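Local coordinates for protein Pro-metalloprotease PrtV (Vibrio cholerae, PDB 4L9D) that probably acts as a secreted, cytotoxic metalloprotease cleaving host extracellular matrix proteins, and is represented here by its first PKD domain, a calcium-binding module, at residues A[11-16]-A[22-27]; A[54-57]-A[61-64]. All coordinates share one frame; numbering follows the deposited sequence. Where two conformers were deposited one is given.

Interaction 1: A[11-16]-A[22-27]; sequences RFELKV and MSQNTS
R11 reaches across its own hairpin to grip a backbone carbonyl: NE and NH2 both donate to T26 O, each at 3.1 Å, side-on, both nitrogens to the one oxygen. The oxygen sits near the guanidinium plane, but only NH2 lies on a lone pair; NE stands above the carbonyl plane. With CG anti to the backbone N (chi1 -165°) and a bend at chi3, the chain crosses the T26 side chain at about a right angle, R11 CG lying 3.3 Å from T26 OG1. T26 N donates to R11 O, and the S27 side-chain oxygen accepts from R11 N at 3.0 Å. S27 N closes an Asx turn onto N25 OD1. Beyond it, strands 12-16 and 22-25 pair as a regular antiparallel hairpin, with E13–Q24 and K15–M22 the hydrogen-bonded pairs. E13 and Q24 run side by side, carboxylate and amide planes 82° apart. One water links T26 OG1 to E13 OE2 (2.7 Å from the water); a second accepts from Q24 NE2 and donates only weakly to the same carboxylate oxygen. F12, L14 and S23 face the domain interior. The R11, T26 and S27 bonds and the first water thus extend the pairing past the ladder's end.

Interaction 2: A[54-57]-A[61-64]; sequences WSYT and SYSV
Aromatic stacking dominates: the rings of Y56 and Y62 form an offset (parallel-displaced) face-to-face stack, centroids 4.0 Å apart and planes tilted by 18°. Y56 CD1 stands over the centre of the Y62 ring, and the closest approach is Y56 CE1 to Y62 CG at 3.4 Å. The two side chains slide past each other in opposite directions, which brings the Y56 hydroxyl end beside Y62 CB while the Y62 ring reaches back over the root of Y56. Both residues hold CG anti to the carbonyl carbon, and this sends each ring into the gap between the two chains.

Van der Waals packing continues with V64. Both its methyls lie 3.8 Å from W54 CZ2, in the benzo half of the indole, and CG2 in addition touches the Y56 hydroxyl oxygen at 3.6 Å.

Hydrogen bonding runs within residues 54-57, none of it across to 61-64. W54 NE1 donates to Y56 OH at 3.0 Å, the oxygen lying 12° out of the indole plane. That hydroxyl also bonds F41 O, and Y62 OH reaches K58 O.

The W54 and F41 bonds therefore hold the buried Y56 hydroxyl in place, while the stack on Y62 restrains the turn of its ring. No hydrogen bond crosses; van der Waals packing and ring stacking join strand 60-70 to strand 53-55 and the residues just after it, across the two sheets of the PKD sandwich.

Interaction 1 is a surface contact within one sheet, zipped by backbone bonds and finished with an arginine-to-carbonyl grip and water; interaction 2 is buried and spans the two sheets without a hydrogen bond between its segments. They meet through the inward face of the hairpin. L14 CD2 packs 3.7 Å from W54 CH2 and L14 CD1 touches V64 CG2, while F12 CZ lies 3.5 Å from V64 O. Strands 20-25 and 53-55 are neighbours, so W54 extends the sheet that carries interaction 1 and also faces strand 60-70. The bonds and water between the strands of interaction 1 contrast with the packing of interaction 2, whose few side-chain polar groups bond within 54-57 or to backbone carbonyls.

Interaction 1: A[11-16]-A[22-27]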
loop_
_atom_site.group_PDB
_atom_site.type_symbol
_atom_site.label_atom_id
_atom_site.label_comp_id
_atom_site.label_asym_id
_atom_site.label_seq_id
_atom_site.Cartn_x
_atom_site.Cartn_y
_atom_site.Cartn_z
ATOM N N ARG A 11 -2.331 -6.929 2.197
ATOM C CA ARG A 11 -2.041 -7.373 0.820
ATOM C C ARG A 11 -2.639 -6.389 -0.141
ATOM O O ARG A 11 -3.697 -5.791 0.136
ATOM C CB ARG A 11 -2.636 -8.794 0.604
ATOM C CG ARG A 11 -2.077 -9.477 -0.631
ATOM C CD ARG A 11 -2.628 -10.919 -0.773
ATOM N NE ARG A 11 -4.064 -10.876 -0.883
ATOM C CZ ARG A 11 -4.820 -11.945 -1.206
ATOM N NH1 ARG A 11 -4.255 -13.098 -1.564
ATOM N NH2 ARG A 11 -6.114 -11.810 -1.220
ATOM N N PHE A 12 -1.976 -6.198 -1.278
ATOM C CA PHE A 12 -2.480 -5.273 -2.297
ATOM C C PHE A 12 -1.891 -5.700 -3.662
ATOM O O PHE A 12 -0.932 -6.454 -3.717
ATOM C CB PHE A 12 -2.144 -3.813 -1.983
ATOM C CG PHE A 12 -0.659 -3.546 -1.853
ATOM C CD1 PHE A 12 0.140 -3.407 -2.947
ATOM C CD2 PHE A 12 -0.071 -3.352 -0.612
ATOM C CE1 PHE A 12 1.487 -3.158 -2.796
ATOM C CE2 PHE A 12 1.276 -3.117 -0.477
ATOM C CZ PHE A 12 2.073 -2.982 -1.590
ATOM N N GLU A 13 -2.483 -5.127 -4.700
ATOM C CA GLU A 13 -1.887 -5.218 -6.037
ATOM C C GLU A 13 -1.820 -3.803 -6.634
ATOM O O GLU A 13 -2.704 -2.959 -6.345
ATOM C CB GLU A 13 -2.700 -6.136 -6.956
ATOM C CG GLU A 13 -2.792 -7.528 -6.396
ATOM C CD GLU A 13 -3.424 -8.588 -7.281
ATOM O OE1 GLU A 13 -3.694 -8.307 -8.468
ATOM O OE2 GLU A 13 -3.603 -9.748 -6.782
ATOM N N LEU A 14 -0.832 -3.526 -7.448
ATOM C CA LEU A 14 -0.589 -2.197 -8.010
ATOM C C LEU A 14 -0.641 -2.248 -9.537
ATOM O O LEU A 14 -0.198 -3.199 -10.161
ATOM C CB LEU A 14 0.762 -1.702 -7.606
ATOM C CG LEU A 14 1.027 -1.608 -6.117
ATOM C CD1 LEU A 14 2.444 -1.053 -5.833
ATOM C CD2 LEU A 14 -0.020 -0.796 -5.385
ATOM N N LYS A 15 -1.124 -1.148 -10.099
ATOM C CA LYS A 15 -1.100 -0.911 -11.528
ATOM C C LYS A 15 -0.301 0.375 -11.773
ATOM O O LYS A 15 -0.692 1.448 -11.306
ATOM C CB LYS A 15 -2.460 -0.762 -12.149
ATOM C CG LYS A 15 -2.351 -0.678 -13.675
ATOM C CD LYS A 15 -3.638 -0.181 -14.317
ATOM C CE LYS A 15 -3.856 1.332 -14.181
ATOM N NZ LYS A 15 -2.938 2.179 -15.025
ATOM N N VAL A 16 0.812 0.301 -12.488
ATOM C CA VAL A 16 1.710 1.407 -12.735
ATOM C C VAL A 16 1.568 1.874 -14.156
ATOM O O VAL A 16 1.563 1.069 -15.082
ATOM C CB VAL A 16 3.169 1.000 -12.520
ATOM C CG1 VAL A 16 4.123 2.098 -12.885
ATOM C CG2 VAL A 16 3.359 0.496 -11.100
ATOM N N MET A 22 -1.970 3.184 -9.314
ATOM C CA MET A 22 -3.240 2.864 -8.736
ATOM C C MET A 22 -3.145 1.597 -7.879
ATOM O O MET A 22 -2.310 0.716 -8.212
ATOM C CB MET A 22 -4.333 2.662 -9.791
ATOM C CG MET A 22 -4.544 3.867 -10.678
ATOM S SD MET A 22 -5.806 3.745 -11.951
ATOM C CE MET A 22 -7.245 3.511 -10.891
ATOM N N SER A 23 -3.996 1.440 -6.892
ATOM C CA SER A 23 -3.956 0.297 -5.987
ATOM C C SER A 23 -5.288 -0.418 -5.917
ATOM O O SER A 23 -6.372 0.157 -6.086
ATOM C CB SER A 23 -3.485 0.714 -4.610
ATOM O OG SER A 23 -4.415 1.597 -3.986
ATOM N N GLN A 24 -5.171 -1.705 -5.616
ATOM C CA GLN A 24 -6.278 -2.523 -5.198
ATOM C C GLN A 24 -5.924 -3.161 -3.861
ATOM O O GLN A 24 -4.874 -3.772 -3.736
ATOM C CB GLN A 24 -6.609 -3.604 -6.237
ATOM C CG GLN A 24 -7.808 -4.399 -5.841
ATOM C CD GLN A 24 -8.032 -5.679 -6.650
ATOM O OE1 GLN A 24 -9.142 -6.037 -6.846
ATOM N NE2 GLN A 24 -6.989 -6.402 -6.969
ATOM N N ASN A 25 -6.759 -2.936 -2.862
ATOM C CA ASN A 25 -6.506 -3.493 -1.514
ATOM C C ASN A 25 -7.103 -4.873 -1.421
ATOM O O ASN A 25 -8.308 -5.007 -1.573
ATOM C CB ASN A 25 -7.071 -2.555 -0.485
ATOM C CG ASN A 25 -6.491 -2.819 0.875
ATOM O OD1 ASN A 25 -6.337 -3.973 1.274
ATOM N ND2 ASN A 25 -6.196 -1.753 1.588
ATOM N N THR A 26 -6.295 -5.877 -1.180
ATOM C CA THR A 26 -6.712 -7.275 -1.141
ATOM C C THR A 26 -6.416 -7.900 0.217
ATOM O O THR A 26 -6.236 -9.116 0.339
ATOM C CB THR A 26 -6.096 -8.062 -2.317
ATOM O OG1 THR A 26 -4.691 -8.101 -2.132
ATOM C CG2 THR A 26 -6.488 -7.459 -3.671
ATOM N N SER A 27 -6.438 -7.069 1.260
ATOM C CA SER A 27 -6.178 -7.493 2.619
ATOM C C SER A 27 -7.330 -8.261 3.197
ATOM O O SER A 27 -8.464 -8.201 2.652
ATOM C CB SER A 27 -5.877 -6.231 3.484
ATOM O OG SER A 27 -4.783 -5.494 3.019
HETATM O O HOH W 1 -3.853 -9.945 -4.073
HETATM O O HOH W 2 -6.906 -9.575 -6.964
#

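Interaction 2: A[54-57]-A[61-64]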
loop_
_atom_site.group_PDB
_atom_site.type_symbol
_atom_site.label_atom_id
_atom_site.label_comp_id
_atom_site.label_asym_id
_atom_site.label_seq_id
_atom_site.Cartn_x
_atom_site.Cartn_y
_atom_site.Cartn_z
ATOM N N TRP A 54 -1.446 7.560 -6.480
ATOM C CA TRP A 54 -0.348 8.440 -6.155
ATOM C C TRP A 54 0.609 8.510 -7.344
ATOM O O TRP A 54 0.436 7.811 -8.336
ATOM C CB TRP A 54 0.395 7.979 -4.888
ATOM C CG TRP A 54 1.083 6.677 -4.998
ATOM C CD1 TRP A 54 2.447 6.472 -5.195
ATOM C CD2 TRP A 54 0.529 5.360 -4.737
ATOM N NE1 TRP A 54 2.726 5.131 -5.118
ATOM C CE2 TRP A 54 1.596 4.437 -4.789
ATOM C CE3 TRP A 54 -0.755 4.904 -4.406
ATOM C CZ2 TRP A 54 1.406 3.084 -4.524
ATOM C CZ3 TRP A 54 -0.918 3.584 -4.137
ATOM C CH2 TRP A 54 0.144 2.686 -4.176
ATOM N N SER A 55 1.645 9.367 -7.233
ATOM C CA SER A 55 2.643 9.463 -8.289
ATOM C C SER A 55 3.971 9.894 -7.703
ATOM O O SER A 55 4.088 10.489 -6.628
ATOM C CB SER A 55 2.191 10.412 -9.382
ATOM O OG SER A 55 1.989 11.755 -8.816
ATOM N N TYR A 56 4.997 9.633 -8.523
ATOM C CA TYR A 56 6.369 10.019 -8.238
ATOM C C TYR A 56 6.820 11.136 -9.217
ATOM O O TYR A 56 6.069 11.519 -10.119
ATOM C CB TYR A 56 7.278 8.769 -8.381
ATOM C CG TYR A 56 6.868 7.642 -7.470
ATOM C CD1 TYR A 56 7.315 7.603 -6.163
ATOM C CD2 TYR A 56 6.044 6.633 -7.912
ATOM C CE1 TYR A 56 6.905 6.615 -5.305
ATOM C CE2 TYR A 56 5.614 5.629 -7.039
ATOM C CZ TYR A 56 6.081 5.597 -5.759
ATOM O OH TYR A 56 5.676 4.579 -4.929
ATOM N N THR A 57 7.969 11.714 -8.961
ATOM C CA THR A 57 8.567 12.732 -9.799
ATOM C C THR A 57 9.775 12.202 -10.582
ATOM O O THR A 57 9.949 12.432 -11.757
ATOM C CB THR A 57 8.864 13.977 -8.945
ATOM O OG1 THR A 57 7.640 14.529 -8.490
ATOM C CG2 THR A 57 9.603 15.036 -9.720
ATOM N N SER A 61 13.252 3.177 -8.527
ATOM C CA SER A 61 12.710 2.055 -7.796
ATOM C C SER A 61 12.192 2.573 -6.451
ATOM O O SER A 61 12.947 3.274 -5.740
ATOM C CB SER A 61 13.795 1.019 -7.540
ATOM O OG SER A 61 13.342 -0.140 -6.935
ATOM N N TYR A 62 10.938 2.233 -6.118
ATOM C CA TYR A 62 10.332 2.662 -4.853
ATOM C C TYR A 62 9.663 1.502 -4.184
ATOM O O TYR A 62 8.964 0.693 -4.833
ATOM C CB TYR A 62 9.290 3.790 -5.109
ATOM C CG TYR A 62 9.882 5.024 -5.735
ATOM C CD1 TYR A 62 10.389 6.043 -4.934
ATOM C CD2 TYR A 62 9.941 5.173 -7.092
ATOM C CE1 TYR A 62 10.870 7.222 -5.513
ATOM C CE2 TYR A 62 10.445 6.335 -7.673
ATOM C CZ TYR A 62 10.914 7.354 -6.872
ATOM O OH TYR A 62 11.398 8.558 -7.382
ATOM N N SER A 63 9.805 1.399 -2.866
ATOM C CA SER A 63 9.134 0.409 -2.076
ATOM C C SER A 63 7.779 0.929 -1.561
ATOM O O SER A 63 7.742 1.951 -0.900
ATOM C CB SER A 63 10.001 0.006 -0.918
ATOM O OG SER A 63 11.198 -0.599 -1.345
ATOM N N VAL A 64 6.736 0.218 -1.921
ATOM C CA VAL A 64 5.385 0.563 -1.447
ATOM C C VAL A 64 5.034 -0.378 -0.320
ATOM O O VAL A 64 5.070 -1.615 -0.476
ATOM C CB VAL A 64 4.374 0.412 -2.576
ATOM C CG1 VAL A 64 2.998 0.711 -2.091
ATOM C CG2 VAL A 64 4.723 1.357 -3.704
#